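Local coordinates for protein oligogalacturonate lyase (Vibrio parahaemolyticus RIMD 2210633, PDB 3C5M) that probably cleaves oligogalacturonides, short fragments of pectin, by beta-elimination, and is a seven-bladed beta-propeller that binds manganese, at residues A94-K99 with L104-L109; V116-D121 with G141-K146; L170-I175 with E179-H184. All blocks are in the same frame, centred on the assembly; numbering follows the deposited sequence.

Interaction 1: A94-K99 with L104-L109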
loop_
_atom_site.group_PDB
_atom_site.type_symbol
_atom_site.label_atom_id
_atom_site.label_comp_id
_atom_site.label_asym_id
_atom_site.label_seq_id
_atom_site.Cartn_x
_atom_site.Cartn_y
_atom_site.Cartn_z
ATOM N N ALA A 94 3.009 -18.310 4.249
ATOM C CA ALA A 94 3.436 -17.429 5.312
ATOM C C ALA A 94 3.188 -15.963 4.955
ATOM O O ALA A 94 2.909 -15.621 3.798
ATOM C CB ALA A 94 4.923 -17.655 5.579
ATOM N N PHE A 95 3.264 -15.096 5.962
ATOM C CA PHE A 95 3.111 -13.660 5.722
ATOM C C PHE A 95 4.225 -12.981 6.502
ATOM O O PHE A 95 4.791 -13.582 7.410
ATOM C CB PHE A 95 1.703 -13.149 6.133
ATOM C CG PHE A 95 1.601 -12.643 7.550
ATOM C CD1 PHE A 95 1.468 -13.532 8.617
ATOM C CD2 PHE A 95 1.632 -11.271 7.816
ATOM C CE1 PHE A 95 1.362 -13.067 9.929
ATOM C CE2 PHE A 95 1.528 -10.792 9.129
ATOM C CZ PHE A 95 1.392 -11.694 10.190
ATOM N N PHE A 96 4.564 -11.756 6.119
ATOM C CA PHE A 96 5.633 -11.016 6.780
ATOM C C PHE A 96 5.119 -9.715 7.370
ATOM O O PHE A 96 4.199 -9.093 6.825
ATOM C CB PHE A 96 6.751 -10.650 5.790
ATOM C CG PHE A 96 7.463 -11.827 5.194
ATOM C CD1 PHE A 96 6.818 -12.675 4.294
ATOM C CD2 PHE A 96 8.798 -12.071 5.506
ATOM C CE1 PHE A 96 7.494 -13.750 3.711
ATOM C CE2 PHE A 96 9.484 -13.143 4.928
ATOM C CZ PHE A 96 8.832 -13.987 4.026
ATOM N N TYR A 97 5.721 -9.295 8.478
ATOM C CA TYR A 97 5.347 -8.037 9.100
ATOM C C TYR A 97 6.468 -7.570 10.008
ATOM O O TYR A 97 7.341 -8.349 10.355
ATOM C CB TYR A 97 4.063 -8.190 9.909
ATOM C CG TYR A 97 4.258 -8.805 11.269
ATOM C CD1 TYR A 97 4.484 -10.177 11.404
ATOM C CD2 TYR A 97 4.194 -8.018 12.431
ATOM C CE1 TYR A 97 4.640 -10.764 12.665
ATOM C CE2 TYR A 97 4.350 -8.586 13.698
ATOM C CZ TYR A 97 4.572 -9.959 13.807
ATOM O OH TYR A 97 4.740 -10.530 15.049
ATOM N N VAL A 98 6.436 -6.295 10.382
ATOM C CA VAL A 98 7.452 -5.729 11.249
ATOM C C VAL A 98 6.892 -5.465 12.641
ATOM O O VAL A 98 5.818 -4.875 12.797
ATOM C CB VAL A 98 7.991 -4.409 10.687
ATOM C CG1 VAL A 98 8.988 -3.798 11.656
ATOM C CG2 VAL A 98 8.632 -4.652 9.337
ATOM N N LYS A 99 7.633 -5.896 13.657
ATOM C CA LYS A 99 7.197 -5.706 15.029
ATOM C C LYS A 99 8.182 -4.819 15.774
ATOM O O LYS A 99 9.395 -4.978 15.642
ATOM C CB LYS A 99 7.070 -7.065 15.748
ATOM C CG LYS A 99 6.314 -6.977 17.078
ATOM C CD LYS A 99 6.380 -8.262 17.879
ATOM C CE LYS A 99 5.014 -8.686 18.388
ATOM N NZ LYS A 99 4.112 -9.065 17.257
ATOM N N LEU A 104 11.979 -7.755 11.494
ATOM C CA LEU A 104 11.206 -8.166 10.332
ATOM C C LEU A 104 10.832 -9.598 10.652
ATOM O O LEU A 104 11.721 -10.421 10.848
ATOM C CB LEU A 104 12.078 -8.167 9.086
ATOM C CG LEU A 104 11.380 -7.818 7.769
ATOM C CD1 LEU A 104 12.339 -8.111 6.624
ATOM C CD2 LEU A 104 10.096 -8.612 7.591
HETATM N N MSE A 105 9.540 -9.910 10.695
HETATM C CA MSE A 105 9.087 -11.264 11.033
HETATM C C MSE A 105 8.502 -12.039 9.878
HETATM O O MSE A 105 7.917 -11.471 8.964
HETATM C CB MSE A 105 8.013 -11.207 12.111
HETATM C CG MSE A 105 8.348 -10.316 13.253
HETATM SE SE MSE A 105 9.906 -10.956 14.201
HETATM C CE MSE A 105 9.191 -12.743 14.713
ATOM N N LYS A 106 8.650 -13.351 9.946
ATOM C CA LYS A 106 8.102 -14.244 8.944
ATOM C C LYS A 106 7.260 -15.219 9.752
ATOM O O LYS A 106 7.770 -15.869 10.671
ATOM C CB LYS A 106 9.204 -15.011 8.218
ATOM C CG LYS A 106 8.658 -15.819 7.064
ATOM C CD LYS A 106 9.641 -16.849 6.616
ATOM C CE LYS A 106 9.103 -17.665 5.464
ATOM N NZ LYS A 106 10.002 -18.817 5.199
ATOM N N VAL A 107 5.984 -15.326 9.412
ATOM C CA VAL A 107 5.072 -16.194 10.151
ATOM C C VAL A 107 4.439 -17.318 9.329
ATOM O O VAL A 107 3.802 -17.064 8.318
ATOM C CB VAL A 107 3.903 -15.376 10.738
ATOM C CG1 VAL A 107 3.064 -16.256 11.638
ATOM C CG2 VAL A 107 4.428 -14.155 11.450
ATOM N N ASP A 108 4.589 -18.553 9.782
ATOM C CA ASP A 108 4.003 -19.692 9.086
ATOM C C ASP A 108 2.483 -19.594 9.289
ATOM O O ASP A 108 2.005 -19.593 10.423
ATOM C CB ASP A 108 4.538 -20.995 9.689
ATOM C CG ASP A 108 4.154 -22.227 8.880
ATOM O OD1 ASP A 108 2.955 -22.392 8.575
ATOM O OD2 ASP A 108 5.052 -23.042 8.560
ATOM N N LEU A 109 1.726 -19.503 8.196
ATOM C CA LEU A 109 0.276 -19.377 8.289
ATOM C C LEU A 109 -0.414 -20.633 8.788
ATOM O O LEU A 109 -1.621 -20.631 9.060
ATOM C CB LEU A 109 -0.300 -19.004 6.938
ATOM C CG LEU A 109 0.046 -17.590 6.530
ATOM C CD1 LEU A 109 -0.502 -17.294 5.136
ATOM C CD2 LEU A 109 -0.536 -16.646 7.567
#
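Lys106 lays its aliphatic chain over one face of the Phe96 ring, a cross-strand pairing within an antiparallel beta hairpin that supplies the two middle strands of a four-stranded propeller blade. The lysine leaves its backbone with CG opposite the amide N (chi1 -173°) and stays extended, which carries it alongside the phenylalanine. Its CB lies 3.8 Å from Phe96 CE2. Lys106 CG comes next, 3.5 Å from Phe96 CE2, giving a CH-pi contact displaced toward the rim of the ring. Lys106 CD follows at 3.9 Å from Phe96 CZ, and CE ends the hydrocarbon run 4.0 Å from Phe96 CZ, with Ala94 CB also nearby.

Between the strands, the backbone pairs are regular: Phe95 with Val107 and Tyr97 with Met105 each exchange two N-H...O bonds. These hydrogen-bonded pairs send their side chains to the other face of the sheet. There Met105, a selenomethionine, places CG over the face of the Tyr97 ring, 3.7 Å above its plane, while Val107 CG2 meets the edge of that ring at its CE1, 3.6 Å away. The valine thus touches two aromatics, its CB also meeting Phe95 CE1 at 3.5 Å.

Outside the hairpin, the ring of Phe87 meets that of Phe96 with the planes nearly parallel, and Tyr62 meets the rings of Phe95 and Tyr97 at steep angles. The Tyr97 hydroxyl is held in two ways, by a hydrogen bond with Glu114 and by Lys99, whose salt bridge runs to Asp81; the bond from Lys99 NZ to Tyr97 OH measures 2.7 Å.

Interaction 2: V116-D121 with G141-K146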
loop_
_atom_site.group_PDB
_atom_site.type_symbol
_atom_site.label_atom_id
_atom_site.label_comp_id
_atom_site.label_asym_id
_atom_site.label_seq_id
_atom_site.Cartn_x
_atom_site.Cartn_y
_atom_site.Cartn_z
ATOM N N VAL A 116 12.405 -14.352 13.167
ATOM C CA VAL A 116 12.877 -12.999 12.923
ATOM C C VAL A 116 13.946 -13.110 11.830
ATOM O O VAL A 116 15.006 -13.692 12.029
ATOM C CB VAL A 116 13.420 -12.370 14.221
ATOM C CG1 VAL A 116 14.000 -13.448 15.113
ATOM C CG2 VAL A 116 14.450 -11.304 13.889
ATOM N N ILE A 117 13.640 -12.573 10.657
ATOM C CA ILE A 117 14.545 -12.662 9.530
ATOM C C ILE A 117 15.546 -11.512 9.447
ATOM O O ILE A 117 16.529 -11.607 8.715
ATOM C CB ILE A 117 13.761 -12.733 8.222
ATOM C CG1 ILE A 117 12.903 -11.485 8.106
ATOM C CG2 ILE A 117 12.871 -13.968 8.200
ATOM C CD1 ILE A 117 12.152 -11.381 6.800
ATOM N N TYR A 118 15.308 -10.426 10.177
ATOM C CA TYR A 118 16.244 -9.303 10.163
ATOM C C TYR A 118 15.961 -8.316 11.279
ATOM O O TYR A 118 14.811 -8.036 11.577
ATOM C CB TYR A 118 16.203 -8.578 8.817
ATOM C CG TYR A 118 16.912 -7.237 8.813
ATOM C CD1 TYR A 118 16.204 -6.053 8.634
ATOM C CD2 TYR A 118 18.290 -7.154 9.006
ATOM C CE1 TYR A 118 16.849 -4.809 8.648
ATOM C CE2 TYR A 118 18.951 -5.920 9.020
ATOM C CZ TYR A 118 18.216 -4.746 8.839
ATOM O OH TYR A 118 18.849 -3.519 8.846
ATOM N N THR A 119 17.007 -7.788 11.903
ATOM C CA THR A 119 16.819 -6.831 12.987
ATOM C C THR A 119 17.650 -5.576 12.749
ATOM O O THR A 119 18.865 -5.608 12.889
ATOM C CB THR A 119 17.218 -7.436 14.359
ATOM O OG1 THR A 119 16.385 -8.564 14.666
ATOM C CG2 THR A 119 17.073 -6.391 15.453
ATOM N N VAL A 120 16.991 -4.473 12.405
ATOM C CA VAL A 120 17.678 -3.209 12.139
ATOM C C VAL A 120 18.821 -2.951 13.098
ATOM O O VAL A 120 18.712 -3.227 14.288
ATOM C CB VAL A 120 16.702 -2.013 12.201
ATOM C CG1 VAL A 120 16.047 -1.935 13.570
ATOM C CG2 VAL A 120 17.440 -0.728 11.888
ATOM N N ASP A 121 19.921 -2.412 12.578
ATOM C CA ASP A 121 21.077 -2.131 13.414
ATOM C C ASP A 121 20.961 -0.831 14.197
ATOM O O ASP A 121 20.401 0.144 13.715
ATOM C CB ASP A 121 22.343 -2.102 12.570
ATOM C CG ASP A 121 23.590 -1.898 13.414
ATOM O OD1 ASP A 121 23.862 -0.735 13.811
ATOM O OD2 ASP A 121 24.286 -2.906 13.696
ATOM N N GLY A 141 13.993 -2.474 1.224
ATOM C CA GLY A 141 13.458 -1.446 2.112
ATOM C C GLY A 141 14.442 -0.300 2.304
ATOM O O GLY A 141 15.531 -0.355 1.746
ATOM N N ILE A 142 14.080 0.756 3.031
ATOM C CA ILE A 142 15.060 1.816 3.251
ATOM C C ILE A 142 15.222 2.102 4.754
ATOM O O ILE A 142 14.372 1.723 5.571
ATOM C CB ILE A 142 14.739 3.155 2.527
ATOM C CG1 ILE A 142 13.956 4.071 3.443
ATOM C CG2 ILE A 142 13.972 2.930 1.244
ATOM C CD1 ILE A 142 14.171 5.525 3.106
ATOM N N GLU A 143 16.337 2.729 5.125
ATOM C CA GLU A 143 16.597 3.065 6.521
ATOM C C GLU A 143 17.285 4.417 6.547
ATOM O O GLU A 143 17.934 4.809 5.587
ATOM C CB GLU A 143 17.475 2.005 7.199
ATOM C CG GLU A 143 17.019 0.559 6.970
ATOM C CD GLU A 143 17.849 -0.493 7.739
ATOM O OE1 GLU A 143 19.097 -0.514 7.596
ATOM O OE2 GLU A 143 17.248 -1.311 8.475
ATOM N N ILE A 144 17.110 5.126 7.655
ATOM C CA ILE A 144 17.660 6.459 7.854
ATOM C C ILE A 144 18.645 6.434 9.009
ATOM O O ILE A 144 18.361 5.851 10.052
ATOM C CB ILE A 144 16.525 7.427 8.179
ATOM C CG1 ILE A 144 15.540 7.434 7.009
ATOM C CG2 ILE A 144 17.065 8.813 8.474
ATOM C CD1 ILE A 144 14.267 8.194 7.278
ATOM N N LEU A 145 19.804 7.057 8.838
ATOM C CA LEU A 145 20.790 7.064 9.913
ATOM C C LEU A 145 20.167 7.687 11.176
ATOM O O LEU A 145 19.723 8.831 11.147
ATOM C CB LEU A 145 22.012 7.860 9.477
ATOM C CG LEU A 145 23.356 7.312 9.949
ATOM C CD1 LEU A 145 24.413 8.294 9.512
ATOM C CD2 LEU A 145 23.390 7.125 11.470
ATOM N N LYS A 146 20.136 6.938 12.277
ATOM C CA LYS A 146 19.546 7.431 13.523
ATOM C C LYS A 146 19.876 8.865 13.872
ATOM O O LYS A 146 18.990 9.626 14.242
ATOM C CB LYS A 146 19.936 6.547 14.704
ATOM C CG LYS A 146 18.976 5.417 14.961
ATOM C CD LYS A 146 19.238 4.805 16.321
ATOM C CE LYS A 146 18.273 3.674 16.615
ATOM N NZ LYS A 146 18.573 3.110 17.953
#
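Tyr118 swings its ring out with CG opposite the backbone N (chi1 168°), and Glu143 answers from the facing strand with CG opposite its own carbonyl carbon (chi1 -48°) and an extended chain beyond. These rotations aim the two groups at each other from opposite directions, and together they bridge two backbones that stay well apart: the nearest CA atoms, of Val120 and Glu143, are 8.5 Å from each other. No backbone bond joins the two segments.

What meets is a phenol and a carboxylate. Tyr118 OH donates to Glu143 OE2 over 2.8 Å, reaching the oxygen on its syn side and 20° out of the carboxylate plane. The same oxygen lies at the edge of the tyrosine ring, near the ring plane. The second oxygen, Glu143 OE1, stays 3.3 Å from Tyr118 OH and is committed elsewhere, to a salt bridge with Arg169. Val120 completes the contact by sliding past the glutamate the other way, with CG2 3.5 Å from Glu143 OE2, so a methyl group flanks the accepting oxygen. The backbone N of Val120 also lies over one face of the Tyr118 ring, 3.7 Å above the plane.

In the propeller this is a bridge between blades. Strand 114-119 is the outermost of one four-stranded sheet, and strand 138-145 is an inner strand of the next. The tyrosine ring reaches across, packing on Ile171 and Val173 of the second blade as well.

Glu143 is buried, and its two oxygens take separate partners, the phenol donor and a guanidinium group. Such pairing would probably stabilise the ionised carboxylate and fix its rotation, thereby tying the phenol to the neighbouring blade through one directed bond.

Interaction 3: L170-I175 with E179-H184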
loop_
_atom_site.group_PDB
_atom_site.type_symbol
_atom_site.label_atom_id
_atom_site.label_comp_id
_atom_site.label_asym_id
_atom_site.label_seq_id
_atom_site.Cartn_x
_atom_site.Cartn_y
_atom_site.Cartn_z
ATOM N N LEU A 170 19.043 2.427 0.746
ATOM C CA LEU A 170 18.072 1.492 0.209
ATOM C C LEU A 170 18.733 0.107 0.316
ATOM O O LEU A 170 19.622 -0.217 -0.470
ATOM C CB LEU A 170 17.796 1.843 -1.253
ATOM C CG LEU A 170 16.551 1.266 -1.921
ATOM C CD1 LEU A 170 16.479 1.714 -3.378
ATOM C CD2 LEU A 170 16.586 -0.237 -1.842
ATOM N N ILE A 171 18.309 -0.703 1.289
ATOM C CA ILE A 171 18.897 -2.024 1.494
ATOM C C ILE A 171 18.069 -3.182 0.962
ATOM O O ILE A 171 16.887 -3.047 0.666
ATOM C CB ILE A 171 19.174 -2.308 2.989
ATOM C CG1 ILE A 171 17.860 -2.388 3.762
ATOM C CG2 ILE A 171 20.086 -1.234 3.562
ATOM C CD1 ILE A 171 18.019 -2.703 5.240
ATOM N N LYS A 172 18.718 -4.331 0.850
ATOM C CA LYS A 172 18.089 -5.540 0.361
ATOM C C LYS A 172 18.502 -6.647 1.319
ATOM O O LYS A 172 19.680 -6.800 1.631
ATOM C CB LYS A 172 18.586 -5.838 -1.050
ATOM C CG LYS A 172 18.173 -7.192 -1.590
ATOM C CD LYS A 172 18.680 -7.392 -3.015
ATOM C CE LYS A 172 20.204 -7.427 -3.085
ATOM N NZ LYS A 172 20.794 -8.580 -2.333
ATOM N N VAL A 173 17.529 -7.410 1.791
ATOM C CA VAL A 173 17.789 -8.490 2.726
ATOM C C VAL A 173 17.406 -9.826 2.104
ATOM O O VAL A 173 16.444 -9.921 1.336
ATOM C CB VAL A 173 16.982 -8.278 4.027
ATOM C CG1 VAL A 173 17.217 -9.419 5.001
ATOM C CG2 VAL A 173 17.375 -6.954 4.652
ATOM N N ASP A 174 18.171 -10.855 2.444
ATOM C CA ASP A 174 17.928 -12.192 1.929
ATOM C C ASP A 174 17.141 -12.989 2.977
ATOM O O ASP A 174 17.605 -13.175 4.109
ATOM C CB ASP A 174 19.276 -12.858 1.609
ATOM C CG ASP A 174 19.117 -14.195 0.896
ATOM O OD1 ASP A 174 18.920 -15.229 1.584
ATOM O OD2 ASP A 174 19.177 -14.208 -0.361
ATOM N N ILE A 175 15.946 -13.442 2.605
ATOM C CA ILE A 175 15.101 -14.200 3.525
ATOM C C ILE A 175 15.845 -15.402 4.083
ATOM O O ILE A 175 15.796 -15.660 5.279
ATOM C CB ILE A 175 13.823 -14.723 2.842
ATOM C CG1 ILE A 175 13.075 -13.576 2.159
ATOM C CG2 ILE A 175 12.929 -15.396 3.870
ATOM C CD1 ILE A 175 12.605 -12.519 3.100
ATOM N N GLU A 179 21.276 -11.803 5.439
ATOM C CA GLU A 179 22.332 -10.833 5.173
ATOM C C GLU A 179 21.809 -9.613 4.418
ATOM O O GLU A 179 21.054 -9.755 3.459
ATOM C CB GLU A 179 23.448 -11.494 4.354
ATOM C CG GLU A 179 24.313 -12.508 5.122
ATOM C CD GLU A 179 25.264 -11.854 6.131
ATOM O OE1 GLU A 179 26.137 -11.057 5.712
ATOM O OE2 GLU A 179 25.139 -12.145 7.342
ATOM N N LEU A 180 22.209 -8.416 4.844
ATOM C CA LEU A 180 21.759 -7.201 4.168
ATOM C C LEU A 180 22.789 -6.772 3.144
ATOM O O LEU A 180 23.963 -7.100 3.254
ATOM C CB LEU A 180 21.529 -6.051 5.154
ATOM C CG LEU A 180 22.754 -5.408 5.798
ATOM C CD1 LEU A 180 22.305 -4.233 6.651
ATOM C CD2 LEU A 180 23.521 -6.438 6.647
ATOM N N GLU A 181 22.341 -6.028 2.145
ATOM C CA GLU A 181 23.230 -5.566 1.097
ATOM C C GLU A 181 22.796 -4.178 0.644
ATOM O O GLU A 181 21.768 -4.033 -0.010
ATOM C CB GLU A 181 23.163 -6.541 -0.068
ATOM C CG GLU A 181 24.214 -6.318 -1.113
ATOM C CD GLU A 181 24.015 -7.219 -2.305
ATOM O OE1 GLU A 181 23.130 -6.918 -3.139
ATOM O OE2 GLU A 181 24.734 -8.239 -2.401
ATOM N N VAL A 182 23.567 -3.157 0.996
ATOM C CA VAL A 182 23.216 -1.793 0.609
ATOM C C VAL A 182 23.314 -1.636 -0.907
ATOM O O VAL A 182 24.410 -1.652 -1.453
ATOM C CB VAL A 182 24.154 -0.763 1.274
ATOM C CG1 VAL A 182 23.756 0.638 0.861
ATOM C CG2 VAL A 182 24.089 -0.897 2.779
ATOM N N ILE A 183 22.182 -1.478 -1.590
ATOM C CA ILE A 183 22.218 -1.331 -3.045
ATOM C C ILE A 183 22.250 0.117 -3.501
ATOM O O ILE A 183 22.413 0.391 -4.686
ATOM C CB ILE A 183 21.022 -2.027 -3.742
ATOM C CG1 ILE A 183 19.717 -1.359 -3.356
ATOM C CG2 ILE A 183 20.968 -3.499 -3.362
ATOM C CD1 ILE A 183 18.506 -2.099 -3.889
ATOM N N HIS A 184 22.099 1.041 -2.561
ATOM C CA HIS A 184 22.117 2.461 -2.881
ATOM C C HIS A 184 22.049 3.310 -1.623
ATOM O O HIS A 184 21.196 3.091 -0.781
ATOM C CB HIS A 184 20.939 2.832 -3.787
ATOM C CG HIS A 184 20.893 4.287 -4.137
ATOM N ND1 HIS A 184 21.819 4.880 -4.967
ATOM C CD2 HIS A 184 20.090 5.283 -3.698
ATOM C CE1 HIS A 184 21.593 6.181 -5.016
ATOM N NE2 HIS A 184 20.550 6.451 -4.254
#
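Leu170 O is gripped by two consecutive amides, a bond of 3.1 Å from Ile183 N and a weak one of 3.5 Å from His184 N. This is the signature of a classic beta bulge, in which two residues of one strand face a single residue of the other. Here it interrupts an antiparallel hairpin at the outer side of a propeller blade, where strand 180-186 is the outermost of four. The leucine pays back with its own amide, since Leu170 N bonds to His184 O at 2.7 Å.

Beside the bulge, the side chain of Ile183 reaches Leu170, Ile183 CD1 meeting Leu170 CD2 as the two cross, and Ile183 CG2 comes to 4.0 Å from Lys172 CE. Alongside, Lys172 and Glu181 run in the same direction. Kinks at chi3 and chi4 (65° and 63°) fold the lysine's ammonium group back to Glu181 OE1, 3.0 Å from Lys172 NZ, a salt bridge whose hydrogen bond is weak. Glu223 offers the lysine a second, long and weak ionic partner.

On the reverse face, Ile171 CG2 touches Val182 CG2 at 4.1 Å. Toward the turn, Asp174 bonds twice: its OD1 accepts from Thr177 N, while its backbone N bonds to Glu179 O over 3.2 Å, tilted from the carbonyl plane.

How the interactions relate
Interactions 1 and 3 are hairpins of two successive propeller blades, and interaction 2 is the cross-link between those blades. Interaction 1 passes into 116-121 through the sheet, with Leu104 N 2.8 Å from Tyr118 O; 141-146 joins interaction 3 likewise, with Gly141 O 2.8 Å from Ile171 N. The two hairpins also touch directly, Phe96 CE2 against Ile175 CD1 at 3.7 Å. The centre of interaction 2 lies about 10 Å from that of interaction 3 and about 15 Å from that of interaction 1. All three are away from the manganese site of His287, Gln350, His353 and His355, and join parts of the scaffold.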